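Putative sugar binding protein (Bacteroides vulgatus ATCC 8482, PDB 3KEZ) probably binds sugars at the outer membrane as a calcium-containing member of the SusD family of nutrient-binding proteins. Local coordinates at residues A[48-53]-A[62-67]; A[54-59]-A[422-427]; A[68-73]-A[429-434]; A[400-403]-A[408-411]. All blocks are in the same frame, centred on the assembly; numbering follows the deposited sequence. Where two conformers were deposited one is given.

Contact 1: A[48-53]-A[62-67]; sequences GDVTGD and KRTGNY
With chi1 at -56°, Val50 splays its two methyls across the residues opposite: CG1, which lies anti to the carbonyl carbon, reaches Thr64, while CG2, set between the backbone N and the carbonyl carbon, reaches Tyr67. The closer touch is Val50 CG2 to Tyr67 CB, 3.7 Å; it is the root of the tyrosine that meets the valine, and the ring beyond CB leads off elsewhere. Val50 CG1 stands 4.0 Å from Thr64 CB, the two side chains crossing at about a right angle. Thr51 adds its methyl, CG2 lying 3.7 Å from the backbone O of Tyr67. Its hydroxyl faces back to its own helix, where OG1 bonds to the O of Tyr47.

Segment 48-53 takes in the last residues of helix 43-50 and the loop that follows; just past the helix Gly52 N bonds back to Asp49 O (3.0 Å). Segment 62-67 opens with a type I beta turn from Lys62 to Gly65 and runs into helix 65-68. The contact joins the end of helix 43-50 to this turn and helix start, on the far side of strand 55-57 in the chain. Met284 packs against both Val50 and Thr64, and Thr64 OG1 is hydrogen-bonded to Asp283 OD1. With no hydrogen bond between the segments, the fit depends on the shapes of aliphatic groups, one methyl lying against a carbonyl oxygen, while the threonine hydroxyls are satisfied outside it.

Contact 2: A[54-59]-A[422-427]; sequences DMQAVS and TKHNTA
Gln56 reaches over to Thr422 and His424 from strand 55-57, which pairs antiparallel with strand 284-286 in a two-stranded sheet; the opposing residues belong to the long loop between strands 409-410 and 430-431. The contact therefore joins an N-terminal strand to a C-terminal loop of this SusD-family chain. The glutamine is the main element. CG sits between the backbone N and the carbonyl carbon (chi1 53°), and the chain then runs extended, carrying the amide out to the loop.

Its NE2 makes two bonds, both nearly straight at the hydrogen and both close to the amide plane, which fixes the rotation of the group. One goes across to Lys423 O at 3.0 Å, approaching from above that carbonyl's plane; the other returns to the neighbouring Ala57 O at 3.2 Å. Held this way, OE1 faces the side chains of the loop. The methyl of Thr422 comes to it, CG2 to OE1 being 3.4 Å, and the threonine side chain crosses the glutamine obliquely, while its hydroxyl turns to Tyr312 O. His424 offers the face of its imidazole, whose ND1 is bonded to Tyr68 OH; the same phenol oxygen also accepts from the backbone N of Asn425. Beside the amide, a water accepts from Lys423 N at 3.2 Å. Gln56 OE1 itself stands over the centre of the His424 ring, 4.0 Å above its plane.

Contact 3: A[68-73]-A[429-434]; sequences YRFNFT and MEYDWN. With EDO (1,2-ethanediol), chain I.
The Phe70 ring turns its edge to the face of Tyr431 in a T-shaped stack, with centroids 4.9 Å apart and planes at 73°. The leading rim atoms of the phenylalanine are CE2 and CZ, each 3.6 Å from Tyr431 CZ, so the phenol is met at its hydroxyl-bearing end. At the phenylalanine edge, in its plane, lies Tyr431 OH, 3.5 Å from Phe70 CE2. The two side chains arrive from opposite directions. Tyr431 holds CG between its backbone N and carbonyl carbon (chi1 42°), which sends the ring from its strand toward the phenylalanine. Its hydroxyl is tied to the backbone O of Thr51, so the phenol is anchored at its far end while the ring takes the aromatic edge.

Farther along the same segment, Asp432 OD1 accepts from Asn434 N at 2.8 Å, forming an Asx turn that follows the strand. OD2 of Asp432 accepts a 2.6 Å bond from O1 of 1,2-ethanediol, a molecule probably acquired from the crystallisation liquor.

Phe70, the first residue after helix 65-68 to leave helical phi/psi, has a positive phi that belongs to a Schellman motif. Tyr431 lies on strand 430-431, whose antiparallel partner is strand 409-410. The side chain of Arg411, just after that partner strand, touches both Phe70 and Tyr431, and the stack joins the end of an N-terminal helix to a C-terminal two-stranded sheet.

Contact 4: A[400-403]-A[408-411]; sequences YDVI and TVKR
Val402 and Val409 set their side chains at about a right angle, Val402 CG1 meeting Val409 CG2 at 3.6 Å. Ile403 crosses the same valine in a similar way, and its CD1 ends 3.7 Å from that CG2 methyl. A single methyl of Val409 is thus shared by two successive residues of the helix. Val402 presents CG1 because this branch lies anti to the backbone N (chi1 179°); it also rests on the backbone opposite, 3.7 Å from Thr408 C and 3.6 Å from Val409 N. Ile403 reaches the same methyl by bending, chi1 -70° and chi2 -62°, which carries CD1 round to the valine.

The residues form a short helix-to-strand connection: helix 398-403 ends, a four-residue link follows, and the chain comes back as strand 409-410, the partner of strand 430-431 in a small antiparallel sheet. Val409 also packs on Tyr431 of that neighbouring strand. The junction is apolar, with no hydrogen bond between the segments. Around this apolar cluster, Ile403 also touches Pro137 and Val402 touches Met407.

Overall arrangement
The four contacts form one connected region, with centres between about 8 Å (contacts 1 and 2) and about 15 Å (contacts 2 and 4) apart. Strand 55-57 of contact 2 lies in the chain between the two helices of contact 1, and Ala57 CB packs 3.4 Å from Thr64 OG1. Contacts 3 and 4 share a two-stranded sheet, where Tyr431 O and Val409 N are 2.7 Å apart. Arg411 links several parts: its NE bonds to Gly52 O of contact 1, its NH1 to Tyr68 O of contact 3, and its CB packs on His424 of contact 2. All four lie away from the calcium site formed by Asn261, Gln322, Glu325, Asp329 and Asn331.

Contact 1: A[48-53]-A[62-67]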
loop_
_atom_site.group_PDB
_atom_site.type_symbol
_atom_site.label_atom_id
_atom_site.label_comp_id
_atom_site.label_asym_id
_atom_site.label_seq_id
_atom_site.Cartn_x
_atom_site.Cartn_y
_atom_site.Cartn_z
ATOM N N GLY A 48 3.248 -5.919 4.288
ATOM C CA GLY A 48 2.499 -5.507 5.466
ATOM C C GLY A 48 1.433 -6.502 5.926
ATOM O O GLY A 48 0.834 -6.323 7.009
ATOM N N ASP A 49 1.150 -7.517 5.103
ATOM C CA ASP A 49 0.170 -8.539 5.484
ATOM C C ASP A 49 0.839 -9.712 6.228
ATOM O O ASP A 49 0.415 -10.063 7.345
ATOM C CB ASP A 49 -0.593 -9.063 4.252
ATOM C CG ASP A 49 -1.618 -8.059 3.714
ATOM O OD1 ASP A 49 -2.625 -7.768 4.399
ATOM O OD2 ASP A 49 -1.453 -7.590 2.582
ATOM N N VAL A 50 1.896 -10.295 5.644
ATOM C CA VAL A 50 2.468 -11.511 6.231
ATOM C C VAL A 50 3.353 -11.226 7.433
ATOM O O VAL A 50 3.682 -12.135 8.155
ATOM C CB VAL A 50 3.210 -12.389 5.240
ATOM C CG1 VAL A 50 2.258 -12.740 4.096
ATOM C CG2 VAL A 50 4.491 -11.703 4.727
ATOM N N THR A 51 3.746 -9.968 7.620
ATOM C CA THR A 51 4.393 -9.558 8.857
ATOM C C THR A 51 3.387 -9.135 9.964
ATOM O O THR A 51 3.789 -8.723 11.062
ATOM C CB THR A 51 5.341 -8.376 8.596
ATOM O OG1 THR A 51 4.560 -7.280 8.113
ATOM C CG2 THR A 51 6.500 -8.747 7.633
ATOM N N GLY A 52 2.084 -9.223 9.671
ATOM C CA GLY A 52 1.029 -8.989 10.640
ATOM C C GLY A 52 0.488 -10.224 11.335
ATOM O O GLY A 52 1.173 -11.255 11.471
ATOM N N ASP A 53 -0.757 -10.093 11.778
ATOM C CA ASP A 53 -1.499 -11.133 12.478
ATOM C C ASP A 53 -2.664 -11.779 11.708
ATOM O O ASP A 53 -3.238 -12.757 12.212
ATOM C CB ASP A 53 -2.019 -10.598 13.842
ATOM C CG ASP A 53 -2.862 -9.347 13.717
ATOM O OD1 ASP A 53 -2.811 -8.678 12.671
ATOM O OD2 ASP A 53 -3.535 -8.988 14.713
ATOM N N LYS A 62 7.576 -21.094 1.395
ATOM C CA LYS A 62 6.850 -20.233 0.445
ATOM C C LYS A 62 7.575 -18.916 0.152
ATOM O O LYS A 62 8.430 -18.476 0.910
ATOM C CB LYS A 62 5.450 -19.965 0.994
ATOM C CG LYS A 62 4.606 -21.231 1.168
ATOM C CD LYS A 62 4.454 -22.006 -0.134
ATOM C CE LYS A 62 3.508 -23.175 0.022
ATOM N NZ LYS A 62 3.159 -23.695 -1.313
ATOM N N ARG A 63 7.235 -18.245 -0.933
ATOM C CA ARG A 63 7.898 -16.948 -1.192
ATOM C C ARG A 63 7.788 -15.983 -0.004
ATOM O O ARG A 63 8.680 -15.192 0.195
ATOM C CB ARG A 63 7.340 -16.245 -2.420
ATOM C CG ARG A 63 8.060 -16.596 -3.698
ATOM C CD ARG A 63 7.405 -17.678 -4.450
ATOM N NE ARG A 63 8.091 -17.977 -5.698
ATOM C CZ ARG A 63 8.132 -19.189 -6.254
ATOM N NH1 ARG A 63 7.468 -20.218 -5.724
ATOM N NH2 ARG A 63 8.794 -19.365 -7.373
ATOM N N THR A 64 6.674 -16.031 0.729
ATOM C CA THR A 64 6.418 -15.137 1.893
ATOM C C THR A 64 6.986 -15.639 3.216
ATOM O O THR A 64 6.937 -14.929 4.251
ATOM C CB THR A 64 4.938 -14.889 2.072
ATOM O OG1 THR A 64 4.227 -16.143 2.114
ATOM C CG2 THR A 64 4.428 -14.047 0.927
ATOM N N GLY A 65 7.564 -16.837 3.176
ATOM C CA GLY A 65 7.981 -17.539 4.383
ATOM C C GLY A 65 8.946 -16.728 5.228
ATOM O O GLY A 65 8.678 -16.498 6.409
ATOM N N ASN A 66 10.038 -16.242 4.611
ATOM C CA ASN A 66 11.081 -15.515 5.351
ATOM C C ASN A 66 10.589 -14.146 5.896
ATOM O O ASN A 66 11.032 -13.699 6.967
ATOM C CB ASN A 66 12.311 -15.314 4.511
ATOM C CG ASN A 66 13.137 -16.580 4.360
ATOM O OD1 ASN A 66 13.135 -17.482 5.210
ATOM N ND2 ASN A 66 13.840 -16.653 3.258
ATOM N N TYR A 67 9.641 -13.526 5.200
ATOM C CA TYR A 67 8.982 -12.305 5.735
ATOM C C TYR A 67 8.101 -12.618 6.950
ATOM O O TYR A 67 8.214 -11.957 7.975
ATOM C CB TYR A 67 8.141 -11.616 4.662
ATOM C CG TYR A 67 8.968 -11.221 3.470
ATOM C CD1 TYR A 67 9.250 -12.133 2.444
ATOM C CD2 TYR A 67 9.532 -9.955 3.392
ATOM C CE1 TYR A 67 10.023 -11.742 1.325
ATOM C CE2 TYR A 67 10.297 -9.572 2.303
ATOM C CZ TYR A 67 10.538 -10.463 1.281
ATOM O OH TYR A 67 11.323 -10.037 0.237
#

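Contact 2: A[54-59]-A[422-427]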
loop_
_atom_site.group_PDB
_atom_site.type_symbol
_atom_site.label_atom_id
_atom_site.label_comp_id
_atom_site.label_asym_id
_atom_site.label_seq_id
_atom_site.Cartn_x
_atom_site.Cartn_y
_atom_site.Cartn_z
ATOM N N ASP A 54 -2.985 -11.257 10.516
ATOM C CA ASP A 54 -4.219 -11.626 9.795
ATOM C C ASP A 54 -3.979 -12.503 8.569
ATOM O O ASP A 54 -4.889 -13.208 8.123
ATOM C CB ASP A 54 -5.025 -10.399 9.442
ATOM C CG ASP A 54 -5.647 -9.721 10.648
ATOM O OD1 ASP A 54 -5.752 -10.358 11.718
ATOM O OD2 ASP A 54 -6.129 -8.551 10.498
HETATM N N MSE A 55 -2.724 -12.545 8.122
HETATM C CA MSE A 55 -2.251 -13.432 7.052
HETATM C C MSE A 55 -0.911 -14.030 7.433
HETATM O O MSE A 55 -0.185 -13.485 8.271
HETATM C CB MSE A 55 -2.152 -12.688 5.701
HETATM C CG MSE A 55 -3.497 -12.093 5.275
HETATM SE SE MSE A 55 -3.494 -11.624 3.427
HETATM C CE MSE A 55 -3.330 -13.408 2.777
ATOM N N GLN A 56 -0.588 -15.161 6.810
ATOM C CA GLN A 56 0.648 -15.863 7.100
ATOM C C GLN A 56 1.127 -16.537 5.836
ATOM O O GLN A 56 0.343 -16.739 4.928
ATOM C CB GLN A 56 0.402 -16.933 8.162
ATOM C CG GLN A 56 -0.726 -17.910 7.848
ATOM C CD GLN A 56 -0.804 -18.987 8.855
ATOM O OE1 GLN A 56 -1.553 -18.894 9.816
ATOM N NE2 GLN A 56 0.011 -20.014 8.677
ATOM N N ALA A 57 2.400 -16.921 5.810
ATOM C CA ALA A 57 2.891 -17.880 4.824
ATOM C C ALA A 57 2.203 -19.211 5.051
ATOM O O ALA A 57 1.979 -19.631 6.202
ATOM C CB ALA A 57 4.383 -18.065 4.944
ATOM N N VAL A 58 1.866 -19.881 3.957
ATOM C CA VAL A 58 1.253 -21.203 4.030
ATOM C C VAL A 58 2.246 -22.224 4.561
ATOM O O VAL A 58 1.864 -23.200 5.207
ATOM C CB VAL A 58 0.701 -21.610 2.657
ATOM C CG1 VAL A 58 0.565 -23.151 2.555
ATOM C CG2 VAL A 58 -0.634 -20.880 2.425
ATOM N N SER A 59 3.524 -21.976 4.309
ATOM C CA SER A 59 4.597 -22.802 4.839
ATOM C C SER A 59 5.887 -21.989 4.883
ATOM O O SER A 59 5.982 -20.922 4.284
ATOM C CB SER A 59 4.786 -24.047 3.982
ATOM O OG SER A 59 5.708 -23.772 2.945
ATOM N N THR A 422 -4.241 -24.613 8.402
ATOM C CA THR A 422 -3.685 -23.305 8.675
ATOM C C THR A 422 -3.257 -23.226 10.135
ATOM O O THR A 422 -4.084 -23.326 11.039
ATOM C CB THR A 422 -4.758 -22.205 8.438
ATOM O OG1 THR A 422 -5.278 -22.297 7.109
ATOM C CG2 THR A 422 -4.186 -20.793 8.709
ATOM N N LYS A 423 -1.983 -23.006 10.381
ATOM C CA LYS A 423 -1.507 -22.896 11.757
ATOM C C LYS A 423 -0.238 -22.059 11.747
ATOM O O LYS A 423 0.528 -22.093 10.777
ATOM C CB LYS A 423 -1.253 -24.288 12.376
ATOM C CG LYS A 423 -0.127 -25.082 11.764
ATOM C CD LYS A 423 0.099 -26.452 12.534
ATOM C CE LYS A 423 0.378 -26.253 14.054
ATOM N NZ LYS A 423 0.867 -27.462 14.813
ATOM N N HIS A 424 -0.010 -21.311 12.820
ATOM C CA HIS A 424 1.219 -20.522 12.906
ATOM C C HIS A 424 2.469 -21.422 12.971
ATOM O O HIS A 424 2.431 -22.556 13.464
ATOM C CB HIS A 424 1.161 -19.515 14.053
ATOM C CG HIS A 424 0.298 -18.337 13.756
ATOM N ND1 HIS A 424 0.669 -17.338 12.879
ATOM C CD2 HIS A 424 -0.949 -18.025 14.177
ATOM C CE1 HIS A 424 -0.306 -16.451 12.792
ATOM N NE2 HIS A 424 -1.296 -16.837 13.581
ATOM N N ASN A 425 3.573 -20.934 12.427
ATOM C CA ASN A 425 4.840 -21.655 12.510
ATOM C C ASN A 425 5.952 -20.624 12.474
ATOM O O ASN A 425 6.566 -20.371 11.446
ATOM C CB ASN A 425 4.975 -22.654 11.348
ATOM C CG ASN A 425 6.210 -23.490 11.446
ATOM O OD1 ASN A 425 6.902 -23.506 12.474
ATOM N ND2 ASN A 425 6.490 -24.230 10.385
ATOM N N THR A 426 6.164 -19.991 13.616
ATOM C CA THR A 426 7.087 -18.892 13.734
ATOM C C THR A 426 7.570 -18.770 15.196
ATOM O O THR A 426 6.838 -19.090 16.130
ATOM C CB THR A 426 6.396 -17.608 13.280
ATOM O OG1 THR A 426 7.296 -16.500 13.388
ATOM C CG2 THR A 426 5.175 -17.361 14.127
ATOM N N ALA A 427 8.800 -18.286 15.363
ATOM C CA ALA A 427 9.368 -17.941 16.665
ATOM C C ALA A 427 8.775 -16.649 17.196
ATOM O O ALA A 427 8.902 -16.354 18.377
ATOM C CB ALA A 427 10.851 -17.772 16.540
HETATM O O HOH W 1 -0.244 -23.457 7.703
#

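Contact 3: A[68-73]-A[429-434]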
loop_
_atom_site.group_PDB
_atom_site.type_symbol
_atom_site.label_atom_id
_atom_site.label_comp_id
_atom_site.label_asym_id
_atom_site.label_seq_id
_atom_site.Cartn_x
_atom_site.Cartn_y
_atom_site.Cartn_z
ATOM N N TYR A 68 7.204 -13.611 6.805
ATOM C CA TYR A 68 6.310 -14.078 7.908
ATOM C C TYR A 68 7.109 -14.514 9.153
ATOM O O TYR A 68 6.731 -14.203 10.301
ATOM C CB TYR A 68 5.400 -15.223 7.406
ATOM C CG TYR A 68 4.751 -16.037 8.484
ATOM C CD1 TYR A 68 3.780 -15.493 9.292
ATOM C CD2 TYR A 68 5.100 -17.376 8.691
ATOM C CE1 TYR A 68 3.190 -16.237 10.319
ATOM C CE2 TYR A 68 4.508 -18.129 9.701
ATOM C CZ TYR A 68 3.572 -17.554 10.520
ATOM O OH TYR A 68 2.966 -18.287 11.534
ATOM N N ARG A 69 8.201 -15.238 8.935
ATOM C CA ARG A 69 9.000 -15.777 10.014
ATOM C C ARG A 69 10.033 -14.791 10.574
ATOM O O ARG A 69 10.752 -15.131 11.540
ATOM C CB ARG A 69 9.722 -17.073 9.569
ATOM C CG ARG A 69 8.797 -18.239 9.348
ATOM C CD ARG A 69 9.480 -19.513 8.913
ATOM N NE ARG A 69 10.582 -19.880 9.801
ATOM C CZ ARG A 69 11.831 -20.170 9.433
ATOM N NH1 ARG A 69 12.204 -20.181 8.159
ATOM N NH2 ARG A 69 12.732 -20.476 10.369
ATOM N N PHE A 70 10.110 -13.602 9.982
ATOM C CA PHE A 70 11.166 -12.645 10.256
ATOM C C PHE A 70 12.523 -13.327 10.265
ATOM O O PHE A 70 13.276 -13.230 11.236
ATOM C CB PHE A 70 10.911 -11.950 11.593
ATOM C CG PHE A 70 9.647 -11.205 11.618
ATOM C CD1 PHE A 70 9.576 -9.927 11.071
ATOM C CD2 PHE A 70 8.495 -11.776 12.151
ATOM C CE1 PHE A 70 8.400 -9.234 11.094
ATOM C CE2 PHE A 70 7.315 -11.090 12.156
ATOM C CZ PHE A 70 7.270 -9.808 11.643
ATOM N N ASN A 71 12.820 -14.021 9.177
ATOM C CA ASN A 71 13.979 -14.885 9.094
ATOM C C ASN A 71 15.151 -14.258 8.358
ATOM O O ASN A 71 16.119 -14.954 8.074
ATOM C CB ASN A 71 13.584 -16.188 8.367
ATOM C CG ASN A 71 14.537 -17.312 8.628
ATOM O OD1 ASN A 71 14.961 -17.508 9.759
ATOM N ND2 ASN A 71 14.875 -18.079 7.581
ATOM N N PHE A 72 15.093 -12.981 7.995
ATOM C CA PHE A 72 16.214 -12.387 7.241
ATOM C C PHE A 72 17.334 -11.881 8.143
ATOM O O PHE A 72 17.103 -11.488 9.307
ATOM C CB PHE A 72 15.774 -11.244 6.315
ATOM C CG PHE A 72 14.933 -11.686 5.126
ATOM C CD1 PHE A 72 15.441 -12.540 4.174
ATOM C CD2 PHE A 72 13.649 -11.210 4.968
ATOM C CE1 PHE A 72 14.676 -12.928 3.075
ATOM C CE2 PHE A 72 12.891 -11.590 3.881
ATOM C CZ PHE A 72 13.406 -12.450 2.934
ATOM N N THR A 73 18.545 -11.907 7.592
ATOM C CA THR A 73 19.746 -11.402 8.251
ATOM C C THR A 73 20.340 -10.320 7.379
ATOM O O THR A 73 19.955 -10.166 6.217
ATOM C CB THR A 73 20.892 -12.453 8.382
ATOM O OG1 THR A 73 21.495 -12.656 7.101
ATOM C CG2 THR A 73 20.416 -13.786 8.958
HETATM N N MSE A 429 5.580 -14.398 17.867
HETATM C CA MSE A 429 4.135 -14.357 18.019
HETATM C C MSE A 429 3.586 -13.003 18.517
HETATM O O MSE A 429 2.454 -12.655 18.220
HETATM C CB MSE A 429 3.668 -15.510 18.890
HETATM C CG MSE A 429 4.018 -16.919 18.300
HETATM SE SE MSE A 429 2.914 -17.338 16.794
HETATM C CE MSE A 429 1.203 -17.545 17.687
ATOM N N GLU A 430 4.390 -12.214 19.220
ATOM C CA GLU A 430 3.945 -10.926 19.709
ATOM C C GLU A 430 5.098 -9.970 19.538
ATOM O O GLU A 430 6.203 -10.309 19.899
ATOM C CB GLU A 430 3.518 -10.979 21.188
ATOM C CG GLU A 430 2.442 -12.054 21.515
ATOM C CD GLU A 430 1.675 -11.822 22.843
ATOM O OE1 GLU A 430 2.178 -11.124 23.751
ATOM O OE2 GLU A 430 0.560 -12.375 22.974
ATOM N N TYR A 431 4.849 -8.791 18.985
ATOM C CA TYR A 431 5.923 -7.793 18.795
ATOM C C TYR A 431 5.326 -6.392 18.524
ATOM O O TYR A 431 4.196 -6.250 18.057
ATOM C CB TYR A 431 6.865 -8.220 17.657
ATOM C CG TYR A 431 6.132 -8.782 16.445
ATOM C CD1 TYR A 431 5.851 -10.149 16.353
ATOM C CD2 TYR A 431 5.704 -7.946 15.408
ATOM C CE1 TYR A 431 5.142 -10.677 15.243
ATOM C CE2 TYR A 431 5.007 -8.442 14.317
ATOM C CZ TYR A 431 4.712 -9.829 14.241
ATOM O OH TYR A 431 4.019 -10.352 13.148
ATOM N N ASP A 432 6.121 -5.381 18.824
ATOM C CA ASP A 432 5.724 -4.000 18.732
ATOM C C ASP A 432 6.857 -3.237 18.064
ATOM O O ASP A 432 7.749 -3.855 17.542
ATOM C CB ASP A 432 5.401 -3.447 20.122
ATOM C CG ASP A 432 6.552 -3.586 21.109
ATOM O OD1 ASP A 432 7.766 -3.576 20.728
ATOM O OD2 ASP A 432 6.235 -3.695 22.308
ATOM N N TRP A 433 6.838 -1.906 18.116
ATOM C CA TRP A 433 7.855 -1.098 17.439
ATOM C C TRP A 433 9.257 -1.166 18.054
ATOM O O TRP A 433 10.178 -0.517 17.546
ATOM C CB TRP A 433 7.368 0.345 17.251
ATOM C CG TRP A 433 7.077 1.143 18.526
ATOM C CD1 TRP A 433 7.624 0.971 19.775
ATOM C CD2 TRP A 433 6.220 2.277 18.621
ATOM N NE1 TRP A 433 7.122 1.911 20.654
ATOM C CE2 TRP A 433 6.250 2.720 19.961
ATOM C CE3 TRP A 433 5.400 2.944 17.705
ATOM C CZ2 TRP A 433 5.513 3.806 20.386
ATOM C CZ3 TRP A 433 4.681 4.027 18.126
ATOM C CH2 TRP A 433 4.727 4.447 19.448
ATOM N N ASN A 434 9.429 -1.993 19.092
ATOM C CA ASN A 434 10.747 -2.246 19.636
ATOM C C ASN A 434 11.370 -3.470 19.004
ATOM O O ASN A 434 12.515 -3.743 19.267
ATOM C CB ASN A 434 10.708 -2.383 21.159
ATOM C CG ASN A 434 10.256 -1.107 21.834
ATOM O OD1 ASN A 434 10.914 -0.089 21.704
ATOM N ND2 ASN A 434 9.108 -1.147 22.521
HETATM C C1 EDO I . 8.549 -3.391 24.868
HETATM O O1 EDO I . 8.461 -4.123 23.645
HETATM C C2 EDO I . 7.865 -4.209 25.945
HETATM O O2 EDO I . 8.672 -5.349 26.220
#

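Contact 4: A[400-403]-A[408-411]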
loop_
_atom_site.group_PDB
_atom_site.type_symbol
_atom_site.label_atom_id
_atom_site.label_comp_id
_atom_site.label_asym_id
_atom_site.label_seq_id
_atom_site.Cartn_x
_atom_site.Cartn_y
_atom_site.Cartn_z
ATOM N N TYR A 400 1.630 -2.533 9.532
ATOM C CA TYR A 400 1.944 -1.125 9.694
ATOM C C TYR A 400 0.909 -0.405 10.572
ATOM O O TYR A 400 1.271 0.471 11.385
ATOM C CB TYR A 400 1.939 -0.432 8.339
ATOM C CG TYR A 400 2.996 -0.833 7.360
ATOM C CD1 TYR A 400 4.354 -0.715 7.680
ATOM C CD2 TYR A 400 2.657 -1.214 6.050
ATOM C CE1 TYR A 400 5.340 -1.010 6.719
ATOM C CE2 TYR A 400 3.649 -1.501 5.081
ATOM C CZ TYR A 400 4.989 -1.396 5.439
ATOM O OH TYR A 400 5.978 -1.659 4.532
ATOM N N ASP A 401 -0.372 -0.765 10.379
ATOM C CA ASP A 401 -1.463 -0.120 11.108
ATOM C C ASP A 401 -1.479 -0.420 12.593
ATOM O O ASP A 401 -1.875 0.420 13.403
ATOM C CB ASP A 401 -2.817 -0.494 10.498
ATOM C CG ASP A 401 -3.018 0.093 9.115
ATOM O OD1 ASP A 401 -2.452 1.185 8.832
ATOM O OD2 ASP A 401 -3.738 -0.555 8.293
ATOM N N VAL A 402 -1.087 -1.626 12.961
ATOM C CA VAL A 402 -0.905 -1.928 14.363
ATOM C C VAL A 402 0.334 -1.174 14.912
ATOM O O VAL A 402 0.247 -0.410 15.920
ATOM C CB VAL A 402 -0.723 -3.446 14.550
ATOM C CG1 VAL A 402 -0.515 -3.764 16.029
ATOM C CG2 VAL A 402 -1.968 -4.182 14.031
ATOM N N ILE A 403 1.451 -1.352 14.228
ATOM C CA ILE A 403 2.751 -0.931 14.734
ATOM C C ILE A 403 2.809 0.609 14.838
ATOM O O ILE A 403 3.347 1.142 15.806
ATOM C CB ILE A 403 3.909 -1.482 13.873
ATOM C CG1 ILE A 403 4.066 -3.005 14.037
ATOM C CG2 ILE A 403 5.229 -0.747 14.206
ATOM C CD1 ILE A 403 4.430 -3.514 15.493
ATOM N N THR A 408 0.734 -3.650 19.876
ATOM C CA THR A 408 1.507 -4.887 19.759
ATOM C C THR A 408 0.807 -5.812 18.754
ATOM O O THR A 408 -0.370 -6.119 18.915
ATOM C CB THR A 408 1.624 -5.590 21.120
ATOM O OG1 THR A 408 2.124 -4.652 22.097
ATOM C CG2 THR A 408 2.545 -6.840 21.073
ATOM N N VAL A 409 1.533 -6.252 17.714
ATOM C CA VAL A 409 1.049 -7.340 16.850
ATOM C C VAL A 409 1.030 -8.641 17.670
ATOM O O VAL A 409 2.053 -9.053 18.254
ATOM C CB VAL A 409 1.899 -7.482 15.582
ATOM C CG1 VAL A 409 1.487 -8.732 14.757
ATOM C CG2 VAL A 409 1.874 -6.137 14.714
ATOM N N LYS A 410 -0.128 -9.277 17.758
ATOM C CA LYS A 410 -0.251 -10.523 18.533
ATOM C C LYS A 410 -0.858 -11.619 17.640
ATOM O O LYS A 410 -2.034 -11.591 17.354
ATOM C CB LYS A 410 -1.122 -10.285 19.781
ATOM C CG LYS A 410 -0.370 -9.471 20.845
ATOM C CD LYS A 410 -1.187 -9.145 22.069
ATOM C CE LYS A 410 -0.416 -8.311 23.084
ATOM N NZ LYS A 410 -1.164 -8.181 24.364
ATOM N N ARG A 411 -0.015 -12.511 17.126
ATOM C CA ARG A 411 -0.458 -13.708 16.417
ATOM C C ARG A 411 -1.068 -14.681 17.434
ATOM O O ARG A 411 -0.478 -14.907 18.487
ATOM C CB ARG A 411 0.729 -14.353 15.695
ATOM C CG ARG A 411 1.232 -13.495 14.543
ATOM C CD ARG A 411 2.574 -13.903 14.082
ATOM N NE ARG A 411 2.928 -13.227 12.845
ATOM C CZ ARG A 411 4.095 -13.337 12.231
ATOM N NH1 ARG A 411 5.101 -14.079 12.737
ATOM N NH2 ARG A 411 4.254 -12.711 11.084
#